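Local coordinates for protein glycoside hydrolase (Streptococcus pneumoniae serotype 4, PDB 6ORH) that probably hydrolyses alpha-L-fucosidic linkages as a family 29 glycoside hydrolase, taking part in the breakdown of host-derived carbohydrate antigens, at residues D55-V60 against A113-M118; K64-K69 against R311-A316; D377-R382 against I445-T450. The protein carries 2 engineered substitutions. All coordinates share one frame; numbering follows the deposited sequence. Where two conformers were deposited one is given.

Contact 1: D55-V60 against A113-M118; sequences DAREWV and ATEFDM
Arg57 reaches across from helix 56-65 to Glu115 and Phe116 near the C-terminal end of helix 105-116. Its CG lies anti to the backbone N (chi1 -171°) and the chain stays extended to NE, which carries the guanidinium to helix 105-116. Beyond CB, CG sits 3.9 Å from Phe116 CE1, and CD passes 3.6 Å from Glu115 OE1. NE then donates to Glu115 OE1 at 2.8 Å, and NH2 donates almost straight (171°) to Glu115 OE2 at 2.8 Å. This is a side-on, two-nitrogen salt bridge. Both oxygens lie close to the guanidinium plane, but the carboxylate is turned 43° against it. Phe116 CZ approaches one guanidinium face, 3.6 Å from Arg57 NH2, with the ring plane steeply inclined to that of the guanidinium. The two helices are neighbours on the outside of the TIM barrel of the fucosidase domain. Asp55 N-caps the first, and Asp117, with positive phi, closes the second in a Schellman motif. Beneath the salt bridge the chemistry turns apolar: Val60 CG1 rests 3.6 Å from Phe116 CB and 4.0 Å from Met118 CB. Val60 and Met118 both continue inward onto Leu71 of strand 70-74.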
loop_
_atom_site.group_PDB
_atom_site.type_symbol
_atom_site.label_atom_id
_atom_site.label_comp_id
_atom_site.label_asym_id
_atom_site.label_seq_id
_atom_site.Cartn_x
_atom_site.Cartn_y
_atom_site.Cartn_z
ATOM N N ASP A 55 -8.876 -28.213 -25.629
ATOM C CA ASP A 55 -8.019 -29.233 -25.043
ATOM C C ASP A 55 -7.872 -28.922 -23.553
ATOM O O ASP A 55 -6.984 -28.143 -23.166
ATOM C CB ASP A 55 -6.694 -29.303 -25.798
ATOM C CG ASP A 55 -5.868 -30.490 -25.350
ATOM O OD1 ASP A 55 -6.174 -31.047 -24.287
ATOM O OD2 ASP A 55 -4.961 -30.925 -26.124
ATOM N N ALA A 56 -8.805 -29.482 -22.747
ATOM C CA ALA A 56 -8.803 -29.215 -21.313
ATOM C C ALA A 56 -7.544 -29.755 -20.635
ATOM O O ALA A 56 -7.120 -29.209 -19.602
ATOM C CB ALA A 56 -10.047 -29.797 -20.653
ATOM N N ARG A 57 -6.976 -30.835 -21.185
ATOM C CA ARG A 57 -5.745 -31.361 -20.605
ATOM C C ARG A 57 -4.613 -30.333 -20.739
ATOM O O ARG A 57 -3.772 -30.254 -19.840
ATOM C CB ARG A 57 -5.380 -32.738 -21.199
ATOM C CG ARG A 57 -4.218 -33.411 -20.472
ATOM C CD ARG A 57 -3.866 -34.737 -21.153
ATOM N NE ARG A 57 -2.822 -35.452 -20.408
ATOM C CZ ARG A 57 -1.508 -35.249 -20.507
ATOM N NH1 ARG A 57 -1.025 -34.341 -21.335
ATOM N NH2 ARG A 57 -0.676 -35.974 -19.771
ATOM N N GLU A 58 -4.579 -29.571 -21.841
ATOM C CA GLU A 58 -3.560 -28.537 -21.999
ATOM C C GLU A 58 -3.772 -27.421 -20.980
ATOM O O GLU A 58 -2.799 -26.854 -20.505
ATOM C CB GLU A 58 -3.541 -27.945 -23.412
ATOM C CG GLU A 58 -2.834 -28.895 -24.369
ATOM C CD GLU A 58 -1.384 -29.081 -23.967
ATOM O OE1 GLU A 58 -0.598 -28.132 -24.202
ATOM O OE2 GLU A 58 -1.040 -30.157 -23.407
ATOM N N TRP A 59 -5.041 -27.110 -20.647
ATOM C CA TRP A 59 -5.263 -26.090 -19.627
ATOM C C TRP A 59 -4.637 -26.580 -18.327
ATOM O O TRP A 59 -3.875 -25.862 -17.677
ATOM C CB TRP A 59 -6.754 -25.840 -19.382
ATOM C CG TRP A 59 -7.585 -25.439 -20.565
ATOM C CD1 TRP A 59 -7.180 -25.120 -21.837
ATOM C CD2 TRP A 59 -9.018 -25.324 -20.544
ATOM N NE1 TRP A 59 -8.286 -24.820 -22.601
ATOM C CE2 TRP A 59 -9.423 -24.937 -21.830
ATOM C CE3 TRP A 59 -10.005 -25.507 -19.546
ATOM C CZ2 TRP A 59 -10.769 -24.738 -22.149
ATOM C CZ3 TRP A 59 -11.331 -25.292 -19.861
ATOM C CH2 TRP A 59 -11.717 -24.935 -21.158
ATOM N N VAL A 60 -4.981 -27.825 -17.943
ATOM C CA VAL A 60 -4.490 -28.345 -16.678
ATOM C C VAL A 60 -2.967 -28.512 -16.695
ATOM O O VAL A 60 -2.310 -28.153 -15.708
ATOM C CB VAL A 60 -5.203 -29.659 -16.312
ATOM C CG1 VAL A 60 -4.585 -30.289 -15.057
ATOM C CG2 VAL A 60 -6.707 -29.440 -16.156
ATOM N N ALA A 113 -7.667 -32.805 -14.462
ATOM C CA ALA A 113 -7.281 -32.491 -13.101
ATOM C C ALA A 113 -6.957 -33.745 -12.305
ATOM O O ALA A 113 -6.036 -33.723 -11.501
ATOM C CB ALA A 113 -8.403 -31.732 -12.409
ATOM N N THR A 114 -7.751 -34.811 -12.477
ATOM C CA THR A 114 -7.466 -36.031 -11.735
ATOM C C THR A 114 -6.079 -36.580 -12.118
ATOM O O THR A 114 -5.265 -36.942 -11.248
ATOM C CB THR A 114 -8.601 -37.028 -11.949
ATOM O OG1 THR A 114 -9.801 -36.427 -11.424
ATOM C CG2 THR A 114 -8.343 -38.349 -11.261
ATOM N N GLU A 115 -5.804 -36.575 -13.422
ATOM C CA GLU A 115 -4.520 -37.076 -13.914
ATOM C C GLU A 115 -3.350 -36.302 -13.305
ATOM O O GLU A 115 -2.332 -36.896 -12.892
ATOM C CB GLU A 115 -4.492 -36.993 -15.438
ATOM C CG GLU A 115 -3.177 -37.518 -16.007
ATOM C CD GLU A 115 -2.970 -37.340 -17.497
ATOM O OE1 GLU A 115 -3.880 -36.871 -18.200
ATOM O OE2 GLU A 115 -1.862 -37.704 -17.947
ATOM N N PHE A 116 -3.509 -34.979 -13.192
ATOM C CA PHE A 116 -2.438 -34.093 -12.751
ATOM C C PHE A 116 -2.491 -33.808 -11.248
ATOM O O PHE A 116 -1.661 -33.044 -10.743
ATOM C CB PHE A 116 -2.459 -32.793 -13.563
ATOM C CG PHE A 116 -1.829 -32.936 -14.925
ATOM C CD1 PHE A 116 -2.570 -33.384 -16.011
ATOM C CD2 PHE A 116 -0.489 -32.624 -15.115
ATOM C CE1 PHE A 116 -1.987 -33.535 -17.264
ATOM C CE2 PHE A 116 0.086 -32.737 -16.375
ATOM C CZ PHE A 116 -0.663 -33.205 -17.435
ATOM N N ASP A 117 -3.457 -34.417 -10.531
ATOM C CA ASP A 117 -3.654 -34.116 -9.114
ATOM C C ASP A 117 -3.754 -32.601 -8.925
ATOM O O ASP A 117 -3.087 -32.000 -8.083
ATOM C CB ASP A 117 -2.542 -34.698 -8.233
ATOM C CG ASP A 117 -2.885 -34.670 -6.753
ATOM O OD1 ASP A 117 -4.096 -34.600 -6.427
ATOM O OD2 ASP A 117 -1.934 -34.666 -5.926
ATOM N N MET A 118 -4.627 -31.990 -9.737
ATOM C CA MET A 118 -4.960 -30.574 -9.668
ATOM C C MET A 118 -6.281 -30.448 -8.914
ATOM O O MET A 118 -7.294 -30.988 -9.350
ATOM C CB MET A 118 -5.154 -30.005 -11.077
ATOM C CG MET A 118 -5.633 -28.558 -11.095
ATOM S SD MET A 118 -4.453 -27.360 -10.542
ATOM C CE MET A 118 -3.345 -27.296 -11.954
#

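Contact 2: K64-K69 against R311-A316; sequences KETGFK and RLYEFA
Thr66 and Ala316 bring the two backbones nearest, with CA atoms 5.3 Å apart, where the chain leaving helix 56-65 turns against helix 306-322. Thr66 meets the second helix with several of its atoms. Its CG2 stands over the centre of the Tyr313 ring, 3.5 Å from the centroid and only 8° off the ring normal, a well-centred CH-pi contact. CG2 is directed there because it lies anti to the carbonyl carbon, while OG1 takes the place between N and C (chi1 60°) and bonds back to Val62 O in the preceding helical turn. Tyr313 is held at its far end as well: its OH donates to Glu65 OE1 at 2.7 Å, from above the carboxylate plane, and the carboxylate and ring planes stand 69° apart. The other carboxylate oxygen, Glu65 OE2, forms a salt bridge with Arg61, so the acceptor of the tyrosine is itself positioned by a second partner. Helix 56-65 ends here in a Schellman motif with Gly67, at positive phi, as its C-prime residue; the chain then leads into strand 70-74 of the barrel, so this contact joins a helix-to-strand turn of the TIM barrel to its outer helix 306-322. A water donates to both Thr66 O and Leu312 O, 2.8 Å from each, bridging two backbone carbonyls that could not bond to each other. Thr66 O also accepts from Arg319, and Ala316 CB packs 3.6 Å from that oxygen. On the inner side, Leu312 CD2 lies 4.0 Å from Phe68 CE2, the two side chains crossing at about a right angle, and both also touch Leu294 of strand 292-295.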
loop_
_atom_site.group_PDB
_atom_site.type_symbol
_atom_site.label_atom_id
_atom_site.label_comp_id
_atom_site.label_asym_id
_atom_site.label_seq_id
_atom_site.Cartn_x
_atom_site.Cartn_y
_atom_site.Cartn_z
ATOM N N LYS A 64 -0.516 -26.768 -14.077
ATOM C CA LYS A 64 0.249 -27.601 -13.160
ATOM C C LYS A 64 1.725 -27.229 -13.271
ATOM O O LYS A 64 2.401 -27.015 -12.258
ATOM C CB LYS A 64 0.081 -29.084 -13.502
ATOM C CG LYS A 64 0.741 -30.053 -12.528
ATOM C CD LYS A 64 0.026 -30.156 -11.189
ATOM C CE LYS A 64 0.614 -31.225 -10.292
ATOM N NZ LYS A 64 -0.153 -31.420 -9.049
ATOM N N GLU A 65 2.208 -27.135 -14.516
ATOM C CA GLU A 65 3.628 -26.896 -14.757
ATOM C C GLU A 65 4.039 -25.504 -14.288
ATOM O O GLU A 65 5.227 -25.280 -14.033
ATOM C CB GLU A 65 4.007 -27.088 -16.228
ATOM C CG GLU A 65 3.956 -28.550 -16.665
ATOM C CD GLU A 65 4.434 -28.709 -18.103
ATOM O OE1 GLU A 65 4.985 -27.719 -18.679
ATOM O OE2 GLU A 65 4.248 -29.827 -18.650
ATOM N N THR A 66 3.079 -24.569 -14.171
ATOM C CA THR A 66 3.425 -23.201 -13.807
ATOM C C THR A 66 3.046 -22.889 -12.360
ATOM O O THR A 66 2.998 -21.697 -12.019
ATOM C CB THR A 66 2.867 -22.180 -14.805
ATOM O OG1 THR A 66 1.438 -22.240 -14.894
ATOM C CG2 THR A 66 3.444 -22.410 -16.194
ATOM N N GLY A 67 2.754 -23.931 -11.564
ATOM C CA GLY A 67 2.754 -23.854 -10.094
ATOM C C GLY A 67 1.372 -23.682 -9.438
ATOM O O GLY A 67 1.277 -23.506 -8.218
ATOM N N PHE A 68 0.304 -23.755 -10.230
ATOM C CA PHE A 68 -1.045 -23.615 -9.695
ATOM C C PHE A 68 -1.463 -24.935 -9.052
ATOM O O PHE A 68 -1.145 -26.001 -9.589
ATOM C CB PHE A 68 -1.998 -23.158 -10.813
ATOM C CG PHE A 68 -1.701 -21.758 -11.302
ATOM C CD1 PHE A 68 -2.237 -20.671 -10.624
ATOM C CD2 PHE A 68 -0.803 -21.517 -12.342
ATOM C CE1 PHE A 68 -1.929 -19.363 -10.981
ATOM C CE2 PHE A 68 -0.494 -20.212 -12.718
ATOM C CZ PHE A 68 -1.070 -19.135 -12.044
ATOM N N LYS A 69 -2.176 -24.860 -7.911
ATOM C CA LYS A 69 -2.527 -26.029 -7.106
ATOM C C LYS A 69 -4.034 -26.286 -7.104
ATOM O O LYS A 69 -4.477 -27.361 -6.670
ATOM C CB LYS A 69 -2.007 -25.878 -5.670
ATOM C CG LYS A 69 -0.507 -25.627 -5.592
ATOM C CD LYS A 69 0.251 -26.776 -6.217
ATOM C CE LYS A 69 1.750 -26.563 -6.147
ATOM N NZ LYS A 69 2.473 -27.496 -7.049
ATOM N N ARG A 311 3.637 -16.072 -20.435
ATOM C CA ARG A 311 3.663 -15.211 -19.257
ATOM C C ARG A 311 3.561 -16.052 -17.978
ATOM O O ARG A 311 4.231 -15.771 -16.980
ATOM C CB ARG A 311 2.556 -14.166 -19.413
ATOM C CG ARG A 311 2.488 -13.114 -18.316
ATOM C CD ARG A 311 3.753 -12.281 -18.168
ATOM N NE ARG A 311 4.527 -11.999 -19.376
ATOM C CZ ARG A 311 4.217 -11.123 -20.322
ATOM N NH1 ARG A 311 3.085 -10.444 -20.281
ATOM N NH2 ARG A 311 5.051 -10.950 -21.339
ATOM N N LEU A 312 2.755 -17.129 -18.006
ATOM C CA LEU A 312 2.697 -17.988 -16.829
ATOM C C LEU A 312 4.022 -18.698 -16.540
ATOM O O LEU A 312 4.383 -18.863 -15.379
ATOM C CB LEU A 312 1.552 -19.003 -16.976
ATOM C CG LEU A 312 0.144 -18.430 -17.012
ATOM C CD1 LEU A 312 -0.835 -19.582 -17.181
ATOM C CD2 LEU A 312 -0.136 -17.659 -15.720
ATOM N N TYR A 313 4.736 -19.165 -17.593
ATOM C CA TYR A 313 6.032 -19.780 -17.375
ATOM C C TYR A 313 7.027 -18.735 -16.850
ATOM O O TYR A 313 7.800 -19.046 -15.958
ATOM C CB TYR A 313 6.546 -20.455 -18.657
ATOM C CG TYR A 313 5.892 -21.791 -18.933
ATOM C CD1 TYR A 313 6.313 -22.947 -18.291
ATOM C CD2 TYR A 313 4.807 -21.869 -19.796
ATOM C CE1 TYR A 313 5.694 -24.167 -18.525
ATOM C CE2 TYR A 313 4.169 -23.080 -20.036
ATOM C CZ TYR A 313 4.606 -24.216 -19.387
ATOM O OH TYR A 313 3.951 -25.401 -19.605
ATOM N N GLU A 314 6.926 -17.511 -17.356
ATOM C CA GLU A 314 7.848 -16.453 -16.931
ATOM C C GLU A 314 7.602 -16.159 -15.449
ATOM O O GLU A 314 8.540 -15.954 -14.691
ATOM C CB GLU A 314 7.601 -15.164 -17.709
ATOM C CG GLU A 314 8.154 -15.232 -19.129
ATOM C CD GLU A 314 7.841 -14.040 -20.011
ATOM O OE1 GLU A 314 7.190 -13.093 -19.532
ATOM O OE2 GLU A 314 8.242 -14.065 -21.202
ATOM N N PHE A 315 6.329 -16.202 -15.042
ATOM C CA PHE A 315 5.978 -15.899 -13.655
ATOM C C PHE A 315 6.485 -17.017 -12.743
ATOM O O PHE A 315 7.020 -16.777 -11.657
ATOM C CB PHE A 315 4.464 -15.639 -13.593
ATOM C CG PHE A 315 3.828 -15.294 -12.261
ATOM C CD1 PHE A 315 4.503 -14.554 -11.304
ATOM C CD2 PHE A 315 2.488 -15.597 -12.051
ATOM C CE1 PHE A 315 3.892 -14.224 -10.097
ATOM C CE2 PHE A 315 1.856 -15.226 -10.862
ATOM C CZ PHE A 315 2.561 -14.550 -9.882
ATOM N N ALA A 316 6.321 -18.276 -13.192
ATOM C CA ALA A 316 6.804 -19.408 -12.431
ATOM C C ALA A 316 8.324 -19.336 -12.268
ATOM O O ALA A 316 8.844 -19.624 -11.194
ATOM C CB ALA A 316 6.352 -20.716 -13.071
HETATM O O HOH W 1 2.965 -19.024 -12.937
#

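Contact 3: D377-R382 against I445-T450; sequences DVIELR and ISLYKT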
loop_
_atom_site.group_PDB
_atom_site.type_symbol
_atom_site.label_atom_id
_atom_site.label_comp_id
_atom_site.label_asym_id
_atom_site.label_seq_id
_atom_site.Cartn_x
_atom_site.Cartn_y
_atom_site.Cartn_z
ATOM N N ASP A 377 16.748 -8.292 -0.537
ATOM C CA ASP A 377 15.772 -7.224 -0.643
ATOM C C ASP A 377 14.380 -7.728 -0.261
ATOM O O ASP A 377 13.413 -6.998 -0.468
ATOM C CB ASP A 377 15.734 -6.569 -2.028
ATOM C CG ASP A 377 15.475 -7.515 -3.200
ATOM O OD1 ASP A 377 15.420 -8.754 -3.002
ATOM O OD2 ASP A 377 15.417 -7.002 -4.323
ATOM N N VAL A 378 14.300 -8.953 0.275
ATOM C CA VAL A 378 13.020 -9.491 0.734
ATOM C C VAL A 378 13.210 -10.184 2.074
ATOM O O VAL A 378 14.076 -11.046 2.222
ATOM C CB VAL A 378 12.392 -10.484 -0.260
ATOM C CG1 VAL A 378 10.995 -10.897 0.242
ATOM C CG2 VAL A 378 12.292 -9.901 -1.658
ATOM N N ILE A 379 12.327 -9.885 3.040
ATOM C CA ILE A 379 12.243 -10.690 4.251
ATOM C C ILE A 379 10.890 -11.417 4.271
ATOM O O ILE A 379 9.900 -10.842 3.851
ATOM C CB ILE A 379 12.494 -9.855 5.531
ATOM C CG1 ILE A 379 12.652 -10.755 6.762
ATOM C CG2 ILE A 379 11.387 -8.802 5.713
ATOM C CD1 ILE A 379 13.126 -10.071 8.055
ATOM N N GLU A 380 10.890 -12.694 4.683
ATOM C CA GLU A 380 9.654 -13.461 4.874
ATOM C C GLU A 380 9.503 -13.812 6.354
ATOM O O GLU A 380 10.448 -14.275 7.007
ATOM C CB GLU A 380 9.683 -14.737 4.014
ATOM C CG GLU A 380 8.486 -15.670 4.311
ATOM C CD GLU A 380 8.556 -16.984 3.543
ATOM O OE1 GLU A 380 9.116 -16.988 2.438
ATOM O OE2 GLU A 380 8.026 -18.001 4.054
ATOM N N LEU A 381 8.297 -13.591 6.916
ATOM C CA LEU A 381 7.966 -13.973 8.280
ATOM C C LEU A 381 6.711 -14.847 8.197
ATOM O O LEU A 381 5.857 -14.592 7.332
ATOM C CB LEU A 381 7.629 -12.705 9.083
ATOM C CG LEU A 381 8.684 -11.591 9.131
ATOM C CD1 LEU A 381 8.146 -10.401 9.931
ATOM C CD2 LEU A 381 9.983 -12.090 9.742
ATOM N N ARG A 382 6.557 -15.813 9.102
ATOM C CA ARG A 382 5.318 -16.600 9.158
ATOM C C ARG A 382 4.877 -16.794 10.605
ATOM O O ARG A 382 5.675 -17.121 11.498
ATOM C CB ARG A 382 5.505 -18.007 8.579
ATOM C CG ARG A 382 5.886 -18.026 7.106
ATOM C CD ARG A 382 5.639 -19.424 6.541
ATOM N NE ARG A 382 6.115 -19.536 5.174
ATOM C CZ ARG A 382 5.808 -20.569 4.385
ATOM N NH1 ARG A 382 5.023 -21.528 4.854
ATOM N NH2 ARG A 382 6.272 -20.631 3.148
ATOM N N ILE A 445 11.843 -17.165 9.737
ATOM C CA ILE A 445 12.285 -15.920 9.129
ATOM C C ILE A 445 13.238 -16.307 7.998
ATOM O O ILE A 445 14.169 -17.085 8.237
ATOM C CB ILE A 445 12.980 -14.968 10.128
ATOM C CG1 ILE A 445 12.049 -14.521 11.262
ATOM C CG2 ILE A 445 13.564 -13.764 9.402
ATOM C CD1 ILE A 445 12.785 -14.023 12.478
ATOM N N SER A 446 12.937 -15.831 6.789
ATOM C CA SER A 446 13.737 -16.089 5.596
ATOM C C SER A 446 14.132 -14.768 4.941
ATOM O O SER A 446 13.462 -13.753 5.141
ATOM C CB SER A 446 13.012 -17.013 4.622
ATOM O OG SER A 446 12.765 -18.285 5.248
ATOM N N LEU A 447 15.226 -14.784 4.158
ATOM C CA LEU A 447 15.693 -13.632 3.406
ATOM C C LEU A 447 15.984 -14.075 1.976
ATOM O O LEU A 447 16.559 -15.155 1.774
ATOM C CB LEU A 447 16.991 -13.091 4.024
ATOM C CG LEU A 447 16.850 -12.423 5.394
ATOM C CD1 LEU A 447 18.229 -12.199 6.020
ATOM C CD2 LEU A 447 16.091 -11.104 5.260
ATOM N N TYR A 448 15.567 -13.238 1.025
ATOM C CA TYR A 448 15.783 -13.525 -0.391
ATOM C C TYR A 448 16.231 -12.284 -1.151
ATOM O O TYR A 448 16.008 -11.139 -0.743
ATOM C CB TYR A 448 14.509 -14.030 -1.078
ATOM C CG TYR A 448 13.758 -15.097 -0.329
ATOM C CD1 TYR A 448 14.232 -16.407 -0.233
ATOM C CD2 TYR A 448 12.534 -14.804 0.263
ATOM C CE1 TYR A 448 13.531 -17.396 0.437
ATOM C CE2 TYR A 448 11.830 -15.780 0.948
ATOM C CZ TYR A 448 12.320 -17.069 1.039
ATOM O OH TYR A 448 11.633 -18.027 1.720
ATOM N N LYS A 449 16.850 -12.556 -2.310
ATOM C CA LYS A 449 17.103 -11.546 -3.316
ATOM C C LYS A 449 16.194 -11.784 -4.526
ATOM O O LYS A 449 16.245 -12.854 -5.142
ATOM C CB LYS A 449 18.579 -11.616 -3.743
ATOM C CG LYS A 449 18.991 -10.591 -4.797
ATOM C CD LYS A 449 18.752 -9.153 -4.396
ATOM C CE LYS A 449 18.882 -8.170 -5.542
ATOM N NZ LYS A 449 17.721 -8.205 -6.461
ATOM N N THR A 450 15.441 -10.750 -4.911
ATOM C CA THR A 450 14.596 -10.823 -6.095
ATOM C C THR A 450 15.455 -11.020 -7.340
ATOM O O THR A 450 16.575 -10.514 -7.425
ATOM C CB THR A 450 13.711 -9.584 -6.287
ATOM O OG1 THR A 450 14.487 -8.401 -6.457
ATOM C CG2 THR A 450 12.688 -9.384 -5.186
#
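Ile379, Leu381, Ile445 and Leu447 form the apolar side of this antiparallel strand pair in the C-terminal F5/8 type C domain, a beta-sandwich. Leu381 CD2 packs 3.5 Å from Ile445 CG1, the two side chains side by side and pointing the same way, while Ile379 CG1 meets Leu447 CD2 at 3.8 Å. Ile379 and Leu447 continue onto strand 428-436 of the facing sheet. Between the strands, the hydrogen-bonded pairs are Val378 with Tyr448 and Glu380 with Ser446; Glu380 N to Ser446 O is nearly straight at 173°. Asp377 and Val378 both donate their N-H to Tyr448 O, a classic beta bulge. On the other face, Tyr448 OH donates to Glu380 OE1 at 2.8 Å, and OE1 lies near the plane of the ring at its edge. Glu380 OE2 is bound by Arg382 NE and by Lys444, so both carboxylate oxygens are engaged. At the end of the pair, Asp377 turns its CG between N and C (chi1 56°) to bring its carboxylate to Thr450. Its OD1 accepts from Thr450 N at 2.8 Å and its OD2 from Thr450 OG1 at 2.7 Å, each through the syn lone pair.

Overall arrangement
Contacts 1 and 2 share helix 56-65, whose flank meets helix 105-116 in one and whose C-terminal end meets helix 306-322 in the other. They touch, with Met118 CE packing against Lys64 and Phe68. Contact 1 is partly buried, with its charged pair, Arg57 and Glu115, exposed to solvent; contact 2 is mostly buried and relies on a CH-pi contact, a tyrosine-carboxylate bond and a bridging water. Contact 3 is also buried, but belongs to another domain, its centre about 32 Å from that of contact 1 and about 21 Å from that of contact 2. There, backbone hydrogen bonds between strands add to apolar side-chain packing. Helix 306-322 connects the regions, as its Tyr318 and Leu322 touch Thr450.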